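Local coordinates for probable leucine/isoleucine/valine-binding protein (Rhodopirellula baltica, PDB 4KV7) that probably binds a branched-chain amino acid or a related small ligand outside the cytoplasm, as a periplasmic solute-binding protein of the leucine-binding family, at residues 24-29 with 61-66; 66-71 with 91-96; 87-92 with 110-115. The protein carries 1 engineered substitution. All blocks are in the same frame, centred on the assembly; numbering follows the deposited sequence. Where two conformers were deposited one is given.

Contact 1: 24-29 with 61-66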
ATOM      1  N   THR A  24      -5.948 -11.312   2.952  1.00 10.09           N
ATOM      2  CA  THR A  24      -4.645 -10.680   2.918  1.00 10.48           C
ATOM      3  C   THR A  24      -3.526 -11.602   3.357  1.00  9.03           C
ATOM      4  O   THR A  24      -3.759 -12.695   3.853  1.00  9.77           O
ATOM      5  CB  THR A  24      -4.659  -9.415   3.785  1.00  9.28           C
ATOM      6  OG1 THR A  24      -3.650  -8.520   3.309  1.00  9.45           O
ATOM      7  CG2 THR A  24      -4.454  -9.729   5.277  1.00 10.21           C
ATOM      8  N   ALA A  25      -2.298 -11.139   3.169  1.00  9.05           N
ATOM      9  CA  ALA A  25      -1.121 -11.926   3.511  1.00  9.60           C
ATOM     10  C   ALA A  25      -0.874 -11.871   5.016  1.00  9.44           C
ATOM     11  O   ALA A  25      -0.260 -10.930   5.525  1.00  9.97           O
ATOM     12  CB  ALA A  25       0.090 -11.407   2.750  1.00 11.06           C
ATOM     13  N   LEU A  26      -1.368 -12.877   5.731  1.00 10.06           N
ATOM     14  CA  LEU A  26      -1.136 -12.991   7.167  1.00 10.57           C
ATOM     15  C   LEU A  26      -0.046 -14.012   7.477  1.00 11.79           C
ATOM     16  O   LEU A  26       0.408 -14.108   8.614  1.00 13.93           O
ATOM     17  CB  LEU A  26      -2.426 -13.358   7.909  1.00 10.87           C
ATOM     18  CG  LEU A  26      -3.554 -12.333   7.764  1.00 11.61           C
ATOM     19  CD1 LEU A  26      -4.837 -12.849   8.404  1.00 14.74           C
ATOM     20  CD2 LEU A  26      -3.157 -10.986   8.368  1.00 11.87           C
ATOM     21  N   SER A  27       0.367 -14.771   6.467  1.00 11.46           N
ATOM     22  CA  SER A  27       1.481 -15.699   6.576  1.00 11.79           C
ATOM     23  C   SER A  27       2.231 -15.661   5.254  1.00 11.63           C
ATOM     24  O   SER A  27       1.808 -15.019   4.297  1.00 11.39           O
ATOM     25  CB  SER A  27       0.980 -17.119   6.839  1.00 14.34           C
ATOM     26  OG  SER A  27       0.301 -17.630   5.699  1.00 14.67           O
ATOM     27  N   GLY A  28       3.342 -16.374   5.192  1.00 12.58           N
ATOM     28  CA  GLY A  28       4.149 -16.387   3.990  1.00 12.63           C
ATOM     29  C   GLY A  28       5.158 -15.257   3.950  1.00 10.91           C
ATOM     30  O   GLY A  28       5.257 -14.468   4.891  1.00 11.39           O
ATOM     31  N   PRO A  29       5.911 -15.165   2.856  1.00 12.04           N
ATOM     32  CA  PRO A  29       7.065 -14.257   2.824  1.00 11.49           C
ATOM     33  C   PRO A  29       6.728 -12.769   2.785  1.00 12.10           C
ATOM     34  O   PRO A  29       7.649 -11.982   3.018  1.00 12.50           O
ATOM     35  CB  PRO A  29       7.838 -14.692   1.566  1.00 14.11           C
ATOM     36  CG  PRO A  29       6.848 -15.410   0.739  1.00 18.27           C
ATOM     37  CD  PRO A  29       5.864 -16.051   1.682  1.00 12.50           C
ATOM     38  N   LEU A  61     -13.845  -7.253  12.376  1.00 12.65           N
ATOM     39  CA  LEU A  61     -13.094  -7.542  11.165  1.00 12.92           C
ATOM     40  C   LEU A  61     -12.912  -9.043  11.025  1.00 13.15           C
ATOM     41  O   LEU A  61     -12.394  -9.694  11.940  1.00 16.60           O
ATOM     42  CB  LEU A  61     -11.721  -6.886  11.219  1.00 12.71           C
ATOM     43  CG  LEU A  61     -10.852  -7.080   9.968  1.00 11.82           C
ATOM     44  CD1 LEU A  61     -11.410  -6.302   8.784  1.00 14.03           C
ATOM     45  CD2 LEU A  61      -9.410  -6.655  10.240  1.00 14.16           C
ATOM     46  N   ILE A  62     -13.368  -9.593   9.905  1.00 12.32           N
ATOM     47  CA  ILE A  62     -13.136 -10.997   9.582  1.00 12.70           C
ATOM     48  C   ILE A  62     -11.986 -11.021   8.588  1.00 12.48           C
ATOM     49  O   ILE A  62     -12.142 -10.631   7.424  1.00 12.31           O
ATOM     50  CB  ILE A  62     -14.387 -11.645   8.984  1.00 14.38           C
ATOM     51  CG1 ILE A  62     -15.549 -11.513   9.971  1.00 17.38           C
ATOM     52  CG2 ILE A  62     -14.115 -13.106   8.633  1.00 14.77           C
ATOM     53  CD1 ILE A  62     -16.887 -11.969   9.427  1.00 21.27           C
ATOM     54  N   ALA A  63     -10.806 -11.409   9.067  1.00 11.42           N
ATOM     55  CA  ALA A  63      -9.586 -11.365   8.271  1.00 11.93           C
ATOM     56  C   ALA A  63      -9.119 -12.772   7.937  1.00 12.16           C
ATOM     57  O   ALA A  63      -8.807 -13.559   8.835  1.00 15.11           O
ATOM     58  CB  ALA A  63      -8.500 -10.608   9.013  1.00 12.62           C
ATOM     59  N   LEU A  64      -9.091 -13.082   6.645  1.00 11.50           N
ATOM     60  CA  LEU A  64      -8.714 -14.397   6.155  1.00 11.41           C
ATOM     61  C   LEU A  64      -7.356 -14.293   5.469  1.00 10.43           C
ATOM     62  O   LEU A  64      -7.082 -13.325   4.762  1.00 12.34           O
ATOM     63  CB  LEU A  64      -9.765 -14.905   5.170  1.00 13.72           C
ATOM     64  CG  LEU A  64     -11.204 -14.944   5.702  1.00 13.32           C
ATOM     65  CD1 LEU A  64     -12.164 -15.521   4.671  1.00 15.06           C
ATOM     66  CD2 LEU A  64     -11.304 -15.711   7.017  1.00 16.88           C
ATOM     67  N   ASP A  65      -6.517 -15.298   5.684  1.00 10.68           N
ATOM     68  CA  ASP A  65      -5.178 -15.353   5.114  1.00 11.11           C
ATOM     69  C   ASP A  65      -5.225 -15.887   3.691  1.00 10.61           C
ATOM     70  O   ASP A  65      -5.798 -16.942   3.439  1.00 11.86           O
ATOM     71  CB  ASP A  65      -4.326 -16.282   5.983  1.00 12.42           C
ATOM     72  CG  ASP A  65      -2.852 -16.315   5.589  1.00 11.71           C
ATOM     73  OD1 ASP A  65      -2.358 -15.435   4.856  1.00 10.54           O
ATOM     74  OD2 ASP A  65      -2.175 -17.255   6.072  1.00 13.85           O
ATOM     75  N   ASP A  66      -4.619 -15.159   2.760  1.00 10.29           N
ATOM     76  CA  ASP A  66      -4.374 -15.695   1.418  1.00 10.24           C
ATOM     77  C   ASP A  66      -2.901 -15.823   1.054  1.00  9.98           C
ATOM     78  O   ASP A  66      -2.580 -16.222  -0.059  1.00 11.11           O
ATOM     79  CB  ASP A  66      -5.160 -14.963   0.314  1.00 10.45           C
ATOM     80  CG  ASP A  66      -4.814 -13.494   0.189  1.00 10.61           C
ATOM     81  OD1 ASP A  66      -3.702 -13.066   0.581  1.00 10.50           O
ATOM     82  OD2 ASP A  66      -5.678 -12.757  -0.342  1.00 10.53           O
TER

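Contact 2: 66-71 with 91-96. With FMT (formic acid), chain B.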
ATOM      1  N   ASP A  66      -4.619 -15.159   2.760  1.00 10.29           N
ATOM      2  CA  ASP A  66      -4.374 -15.695   1.418  1.00 10.24           C
ATOM      3  C   ASP A  66      -2.901 -15.823   1.054  1.00  9.98           C
ATOM      4  O   ASP A  66      -2.580 -16.222  -0.059  1.00 11.11           O
ATOM      5  CB  ASP A  66      -5.160 -14.963   0.314  1.00 10.45           C
ATOM      6  CG  ASP A  66      -4.814 -13.494   0.189  1.00 10.61           C
ATOM      7  OD1 ASP A  66      -3.702 -13.066   0.581  1.00 10.50           O
ATOM      8  OD2 ASP A  66      -5.678 -12.757  -0.342  1.00 10.53           O
ATOM      9  N   GLY A  67      -2.015 -15.493   1.990  1.00 10.04           N
ATOM     10  CA  GLY A  67      -0.587 -15.624   1.745  1.00  9.86           C
ATOM     11  C   GLY A  67      -0.077 -14.829   0.551  1.00  9.90           C
ATOM     12  O   GLY A  67       0.986 -15.162   0.019  1.00 10.62           O
ATOM     13  N   TYR A  68      -0.800 -13.788   0.124  1.00  9.83           N
ATOM     14  CA  TYR A  68      -0.445 -13.037  -1.086  1.00  9.25           C
ATOM     15  C   TYR A  68      -0.450 -13.966  -2.303  1.00 10.05           C
ATOM     16  O   TYR A  68       0.399 -13.875  -3.197  1.00 10.49           O
ATOM     17  CB  TYR A  68       0.888 -12.297  -0.894  1.00 10.21           C
ATOM     18  CG  TYR A  68       1.293 -11.277  -1.952  1.00  8.62           C
ATOM     19  CD1 TYR A  68       0.371 -10.426  -2.561  1.00  8.89           C
ATOM     20  CD2 TYR A  68       2.631 -11.148  -2.306  1.00  8.57           C
ATOM     21  CE1 TYR A  68       0.779  -9.487  -3.501  1.00  9.18           C
ATOM     22  CE2 TYR A  68       3.047 -10.207  -3.228  1.00  8.86           C
ATOM     23  CZ  TYR A  68       2.118  -9.384  -3.831  1.00  8.12           C
ATOM     24  OH  TYR A  68       2.555  -8.474  -4.753  1.00  9.07           O
ATOM     25  N   GLU A  69      -1.448 -14.845  -2.346  1.00  9.96           N
ATOM     26  CA  GLU A  69      -1.650 -15.752  -3.467  1.00 10.28           C
ATOM     27  C   GLU A  69      -3.092 -15.719  -3.959  1.00 10.64           C
ATOM     28  O   GLU A  69      -4.014 -16.083  -3.220  1.00 10.91           O
ATOM     29  CB  GLU A  69      -1.246 -17.177  -3.085  1.00 12.19           C
ATOM     30  CG  GLU A  69       0.260 -17.355  -2.965  1.00 12.56           C
ATOM     31  CD  GLU A  69       0.995 -17.149  -4.285  1.00 14.38           C
ATOM     32  OE1 GLU A  69       0.360 -17.152  -5.367  1.00 13.39           O
ATOM     33  OE2 GLU A  69       2.231 -16.979  -4.250  1.00 21.99           O
ATOM     34  N   PRO A  70      -3.295 -15.304  -5.219  1.00 11.31           N
ATOM     35  CA  PRO A  70      -4.656 -15.206  -5.767  1.00 12.82           C
ATOM     36  C   PRO A  70      -5.464 -16.504  -5.693  1.00 12.58           C
ATOM     37  O   PRO A  70      -6.685 -16.431  -5.578  1.00 13.90           O
ATOM     38  CB  PRO A  70      -4.415 -14.802  -7.223  1.00 14.05           C
ATOM     39  CG  PRO A  70      -3.142 -14.029  -7.176  1.00 13.38           C
ATOM     40  CD  PRO A  70      -2.294 -14.719  -6.133  1.00 11.64           C
ATOM     41  N   ALA A  71      -4.807 -17.658  -5.746  1.00 12.66           N
ATOM     42  CA  ALA A  71      -5.509 -18.933  -5.624  1.00 14.88           C
ATOM     43  C   ALA A  71      -6.236 -19.056  -4.288  1.00 14.16           C
ATOM     44  O   ALA A  71      -7.244 -19.760  -4.189  1.00 16.13           O
ATOM     45  CB  ALA A  71      -4.553 -20.108  -5.818  1.00 15.63           C
ATOM     46  N   GLY A  91      -8.896  -3.037   2.897  1.00  9.65           N
ATOM     47  CA  GLY A  91      -7.466  -3.121   3.107  1.00 10.57           C
ATOM     48  C   GLY A  91      -6.705  -4.315   2.561  1.00  8.44           C
ATOM     49  O   GLY A  91      -5.562  -4.516   2.959  1.00 10.08           O
ATOM     50  N   ASN A  92      -7.305  -5.097   1.663  1.00  8.95           N
ATOM     51  CA  ASN A  92      -6.618  -6.283   1.139  1.00  9.03           C
ATOM     52  C   ASN A  92      -5.269  -5.915   0.534  1.00  8.10           C
ATOM     53  O   ASN A  92      -5.172  -4.944  -0.215  1.00  8.54           O
ATOM     54  CB  ASN A  92      -7.407  -6.925   0.003  1.00  9.39           C
ATOM     55  CG  ASN A  92      -8.632  -7.687   0.459  1.00  9.37           C
ATOM     56  OD1 ASN A  92      -9.077  -7.617   1.617  1.00  9.78           O
ATOM     57  ND2 ASN A  92      -9.202  -8.433  -0.483  1.00  9.90           N
ATOM     58  N   VAL A  93      -4.241  -6.696   0.811  1.00  8.77           N
ATOM     59  CA  VAL A  93      -2.927  -6.490   0.209  1.00  8.59           C
ATOM     60  C   VAL A  93      -2.820  -7.090  -1.193  1.00  7.90           C
ATOM     61  O   VAL A  93      -3.092  -8.275  -1.387  1.00  9.24           O
ATOM     62  CB  VAL A  93      -1.836  -7.126   1.113  1.00  8.41           C
ATOM     63  CG1 VAL A  93      -0.517  -7.313   0.375  1.00  9.58           C
ATOM     64  CG2 VAL A  93      -1.643  -6.284   2.356  1.00  9.12           C
ATOM     65  N   GLY A  94      -2.405  -6.268  -2.156  1.00  7.74           N
ATOM     66  CA  GLY A  94      -1.821  -6.775  -3.385  1.00  8.51           C
ATOM     67  C   GLY A  94      -2.585  -6.575  -4.676  1.00  8.04           C
ATOM     68  O   GLY A  94      -3.808  -6.435  -4.695  1.00  8.61           O
ATOM     69  N   THR A  95      -1.831  -6.585  -5.769  1.00  8.31           N
ATOM     70  CA  THR A  95      -2.370  -6.391  -7.110  1.00  8.82           C
ATOM     71  C   THR A  95      -2.911  -7.671  -7.764  1.00  9.21           C
ATOM     72  O   THR A  95      -4.082  -7.701  -8.143  1.00  9.94           O
ATOM     73  CB  THR A  95      -1.338  -5.671  -8.008  1.00  8.20           C
ATOM     74  OG1 THR A  95      -1.066  -4.370  -7.461  1.00  8.48           O
ATOM     75  CG2 THR A  95      -1.835  -5.549  -9.435  1.00 10.06           C
ATOM     76  N   PRO A  96      -2.086  -8.731  -7.891  1.00  8.72           N
ATOM     77  CA  PRO A  96      -2.682  -9.934  -8.485  1.00 10.44           C
ATOM     78  C   PRO A  96      -3.832 -10.496  -7.639  1.00  9.58           C
ATOM     79  O   PRO A  96      -4.783 -11.060  -8.191  1.00 11.34           O
ATOM     80  CB  PRO A  96      -1.503 -10.918  -8.554  1.00 11.30           C
ATOM     81  CG  PRO A  96      -0.479 -10.371  -7.573  1.00 10.00           C
ATOM     82  CD  PRO A  96      -0.640  -8.897  -7.648  1.00 10.03           C
TER
HETATM   83  C   FMT B 501       1.265  -5.310  -5.164  1.00  7.70           C
HETATM   84  O1  FMT B 501       0.613  -4.307  -5.485  1.00  8.08           O
HETATM   85  O2  FMT B 501       0.924  -6.483  -5.370  1.00  8.33           O
HETATM   86  O   HOH W   1      -2.389 -10.588   0.167  1.00  9.85           O

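Contact 3: 87-92 with 110-115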
ATOM      1  N   LEU A  87     -20.015  -6.187   5.061  1.00 14.77           N
ATOM      2  CA  LEU A  87     -20.528  -4.917   4.550  1.00 13.95           C
ATOM      3  C   LEU A  87     -19.579  -4.257   3.552  1.00 14.09           C
ATOM      4  O   LEU A  87     -20.013  -3.469   2.699  1.00 15.61           O
ATOM      5  CB  LEU A  87     -20.810  -3.962   5.713  1.00 17.28           C
ATOM      6  CG  LEU A  87     -21.787  -4.484   6.767  1.00 16.96           C
ATOM      7  CD1 LEU A  87     -21.853  -3.541   7.959  1.00 22.07           C
ATOM      8  CD2 LEU A  87     -23.175  -4.717   6.175  1.00 23.35           C
ATOM      9  N   ALA A  88     -18.293  -4.576   3.674  1.00 12.48           N
ATOM     10  CA  ALA A  88     -17.249  -4.076   2.789  1.00 12.27           C
ATOM     11  C   ALA A  88     -16.029  -4.960   2.984  1.00 11.69           C
ATOM     12  O   ALA A  88     -15.881  -5.590   4.041  1.00 12.82           O
ATOM     13  CB  ALA A  88     -16.904  -2.624   3.110  1.00 13.81           C
ATOM     14  N   VAL A  89     -15.168  -5.013   1.971  1.00 11.13           N
ATOM     15  CA  VAL A  89     -13.898  -5.721   2.035  1.00 11.24           C
ATOM     16  C   VAL A  89     -12.840  -4.631   2.052  1.00 10.00           C
ATOM     17  O   VAL A  89     -12.751  -3.811   1.127  1.00 12.31           O
ATOM     18  CB  VAL A  89     -13.717  -6.672   0.843  1.00 10.91           C
ATOM     19  CG1 VAL A  89     -12.307  -7.232   0.822  1.00 13.26           C
ATOM     20  CG2 VAL A  89     -14.738  -7.820   0.917  1.00 13.68           C
ATOM     21  N   VAL A  90     -12.046  -4.610   3.116  1.00  9.90           N
ATOM     22  CA  VAL A  90     -11.213  -3.450   3.417  0.57  9.49           C
ATOM     23  C   VAL A  90      -9.743  -3.811   3.565  1.00  8.96           C
ATOM     24  O   VAL A  90      -9.371  -4.772   4.246  1.00 10.21           O
ATOM     25  CB  VAL A  90     -11.698  -2.710   4.692  0.57 13.56           C
ATOM     26  CG1 VAL A  90     -13.161  -2.330   4.558  0.57 17.42           C
ATOM     27  CG2 VAL A  90     -11.495  -3.554   5.941  0.57 11.78           C
ATOM     28  N   GLY A  91      -8.896  -3.037   2.897  1.00  9.65           N
ATOM     29  CA  GLY A  91      -7.466  -3.121   3.107  1.00 10.57           C
ATOM     30  C   GLY A  91      -6.705  -4.315   2.561  1.00  8.44           C
ATOM     31  O   GLY A  91      -5.562  -4.516   2.959  1.00 10.08           O
ATOM     32  N   ASN A  92      -7.305  -5.097   1.663  1.00  8.95           N
ATOM     33  CA  ASN A  92      -6.618  -6.283   1.139  1.00  9.03           C
ATOM     34  C   ASN A  92      -5.269  -5.915   0.534  1.00  8.10           C
ATOM     35  O   ASN A  92      -5.172  -4.944  -0.215  1.00  8.54           O
ATOM     36  CB  ASN A  92      -7.407  -6.925   0.003  1.00  9.39           C
ATOM     37  CG  ASN A  92      -8.632  -7.687   0.459  1.00  9.37           C
ATOM     38  OD1 ASN A  92      -9.077  -7.617   1.617  1.00  9.78           O
ATOM     39  ND2 ASN A  92      -9.202  -8.433  -0.483  1.00  9.90           N
ATOM     40  N   THR A 110     -20.299  -5.451  -3.258  1.00 14.88           N
ATOM     41  CA  THR A 110     -19.635  -5.221  -1.983  1.00 13.79           C
ATOM     42  C   THR A 110     -18.529  -4.191  -2.169  1.00 13.64           C
ATOM     43  O   THR A 110     -17.624  -4.408  -2.972  1.00 13.65           O
ATOM     44  CB  THR A 110     -18.986  -6.520  -1.461  1.00 14.54           C
ATOM     45  OG1 THR A 110     -19.968  -7.560  -1.366  1.00 15.70           O
ATOM     46  CG2 THR A 110     -18.351  -6.303  -0.096  1.00 14.46           C
ATOM     47  N   PRO A 111     -18.572  -3.072  -1.422  1.00 13.05           N
ATOM     48  CA  PRO A 111     -17.483  -2.090  -1.530  1.00 13.83           C
ATOM     49  C   PRO A 111     -16.130  -2.726  -1.237  1.00 11.38           C
ATOM     50  O   PRO A 111     -15.995  -3.523  -0.305  1.00 12.44           O
ATOM     51  CB  PRO A 111     -17.842  -1.051  -0.464  1.00 13.43           C
ATOM     52  CG  PRO A 111     -19.330  -1.145  -0.342  1.00 17.22           C
ATOM     53  CD  PRO A 111     -19.660  -2.604  -0.544  1.00 14.28           C
ATOM     54  N   PHE A 112     -15.142  -2.372  -2.055  1.00 10.89           N
ATOM     55  CA  PHE A 112     -13.789  -2.893  -1.969  1.00 10.56           C
ATOM     56  C   PHE A 112     -12.932  -1.654  -1.680  1.00  9.62           C
ATOM     57  O   PHE A 112     -12.554  -0.910  -2.596  1.00 11.02           O
ATOM     58  CB  PHE A 112     -13.415  -3.564  -3.297  1.00 11.12           C
ATOM     59  CG  PHE A 112     -12.139  -4.362  -3.250  1.00 10.96           C
ATOM     60  CD1 PHE A 112     -12.132  -5.671  -2.790  1.00 11.08           C
ATOM     61  CD2 PHE A 112     -10.945  -3.810  -3.680  1.00 10.96           C
ATOM     62  CE1 PHE A 112     -10.959  -6.403  -2.753  1.00 11.75           C
ATOM     63  CE2 PHE A 112      -9.768  -4.549  -3.649  1.00 12.08           C
ATOM     64  CZ  PHE A 112      -9.782  -5.842  -3.189  1.00 11.70           C
ATOM     65  N   PHE A 113     -12.680  -1.400  -0.395  1.00  9.79           N
ATOM     66  CA  PHE A 113     -12.217  -0.094   0.060  1.00 10.70           C
ATOM     67  C   PHE A 113     -10.823  -0.134   0.671  1.00  9.04           C
ATOM     68  O   PHE A 113     -10.530  -0.973   1.527  1.00  9.58           O
ATOM     69  CB  PHE A 113     -13.196   0.505   1.083  1.00 11.36           C
ATOM     70  CG  PHE A 113     -12.707   1.794   1.682  1.00 10.42           C
ATOM     71  CD1 PHE A 113     -12.537   2.905   0.876  1.00 11.53           C
ATOM     72  CD2 PHE A 113     -12.382   1.895   3.029  1.00 12.37           C
ATOM     73  CE1 PHE A 113     -12.051   4.090   1.390  1.00 12.91           C
ATOM     74  CE2 PHE A 113     -11.905   3.079   3.554  1.00 13.05           C
ATOM     75  CZ  PHE A 113     -11.734   4.179   2.736  1.00 13.70           C
ATOM     76  N   GLY A 114      -9.960   0.772   0.215  1.00  9.52           N
ATOM     77  CA  GLY A 114      -8.659   0.967   0.834  1.00  9.41           C
ATOM     78  C   GLY A 114      -7.659  -0.147   0.624  1.00  9.28           C
ATOM     79  O   GLY A 114      -6.803  -0.386   1.477  1.00  8.55           O
ATOM     80  N   ALA A 115      -7.747  -0.829  -0.510  1.00  8.74           N
ATOM     81  CA  ALA A 115      -6.807  -1.908  -0.798  1.00  9.05           C
ATOM     82  C   ALA A 115      -5.352  -1.419  -0.808  1.00  8.05           C
ATOM     83  O   ALA A 115      -5.041  -0.357  -1.358  1.00  8.32           O
ATOM     84  CB  ALA A 115      -7.163  -2.563  -2.114  1.00 10.17           C
TER

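Contact 1: 24-29 with 61-66
Thr24 and Asp65 form the last parallel bridge between strand 16-24 and strand 57-65, and two backbone bonds hold it. Thr24 N gives its hydrogen to Leu64 O at 2.9 Å. Asp66 N then reaches Thr24 O, while Asp65 CA brings a CH...O contact to the same oxygen.

Beyond the bridge the polar side chain of Asp65 takes over. Its CG stands anti to the backbone N (chi1 -174°), which carries the carboxylate out to the chain leaving the strand. OD1 accepts from Leu26 N at 2.9 Å, with the donor 54° out of the carboxylate plane, and more weakly from Ser27 N; Gly67 N is a further donor. OD2 takes the Ser27 hydroxyl on its syn lone pair, OG to OD2 being a short 2.5 Å, and also forms a salt bridge with Arg72. One carboxylate thus holds the chain leaving strand 16-24 through both of its oxygens.

The apolar part is small: Leu26 CD1 reaches back to Ala63 CB at 4.3 Å.

These are C-terminal ends of parallel strands in an alpha/beta lobe, where loops of periplasmic binding proteins commonly face the cleft. Arg38 of helix 31-50 packs on Leu26 and Ala63, helix 70-81 lies against Leu64 and Asp66, and Thr24 OG1 probably bonds to Val93 N of the loop after strand 89-90.

Contact 2: 66-71 with 91-96
Tyr68 lays its ring past Val93 and Gly94 and brings its hydroxyl to the start of helix 95-107. A chi1 of -170° swings the ring out beside its own carbonyl carbon; CD1 comes to 4.4 Å from Val93 CG1, and CE1 to 3.8 Å from Gly94 CA, which has no side chain in the way. O2 of a bound formic acid, probably from the crystallisation liquor, lies at the ring edge, near its plane: Tyr68 OH gives its hydrogen to O2 at 2.6 Å, Thr95 N reaches the same oxygen at 2.8 Å, and Thr95 OG1 binds O1. Gln164 also bonds the tyrosine hydroxyl, and Thr117 that of Thr95.

Such a small carboxyl group held by a helix N-terminus and hydroxyls, Tyr138 included, is consistent with the place where relatives bind the carboxylate of an amino acid.

The tyrosine stands on a type I' turn from Asp66 to Glu69, where Asp66 OD1 accepts from Tyr68 N in an Asx turn. A water donates to this OD1 and to Val93 O. To one side of the tyrosine, two prolines meet, Pro70 CG resting 3.8 Å from Pro96 CB.

Contact 3: 87-92 with 110-115
Phe112 swings its ring across to the neighbouring strand and passes under Val89 and Asn92, whose CG1 and ND2 lie side by side on one side of the ring plane. With chi1 at -169° the ring leans out beside the carbonyl carbon, which sets CE1 3.9 Å from Val89 CG1; the Asn92 amide stands nearly upright to the ring, planes 84° apart, with ND2 3.5 Å from CE1. Asn92 OD1 is held from elsewhere by Ser23 N. On the other flank of Val89, its CG2 meets Thr110 CG2 at 4.0 Å, so the valine is wedged between the threonine methyl and the phenyl ring.

Strands 89-90 and 112-113 are the parallel pair of a beta-alpha-beta unit whose crossover is helix 95-107. Three backbone bonds join them: Val89 N to Pro111 O at 2.8 Å, Phe113 N to Val89 O, and Gly91 N to Phe113 O. Replacing Phe112 with alanine is likely to open a gap beside Val89 and leave the Asn92 amide without its ring. The Phe113 ring turns away from strand 89-90 to pack on helices 301-319 and 326-335. Pro111 CB touches Ala88 CB. Gly91, whose positive phi favours glycine, makes a CH...O contact from CA to Gly114 O at 3.3 Å.

From the N terminus, strand 16-24 leads into contact 1, which closes the excursion through helix 31-50 when strand 57-65 returns beside it. Asp66 ends that contact and begins contact 2, which spans helix 70-81 and strand 89-90 to bring 66-71 against 91-96. Contact 3 opens at 87-92, before contact 2 has closed, and shares Gly91 and Asn92 with it; the two therefore overlap, whereas contact 1 precedes both in series. Contact 3 closes over helix 95-107. In space, Ala25 against Tyr68 joins contacts 1 and 2, and Thr24 packs near Asn92, which contacts 2 and 3 share, tying successive strands and helix starts of one lobe together.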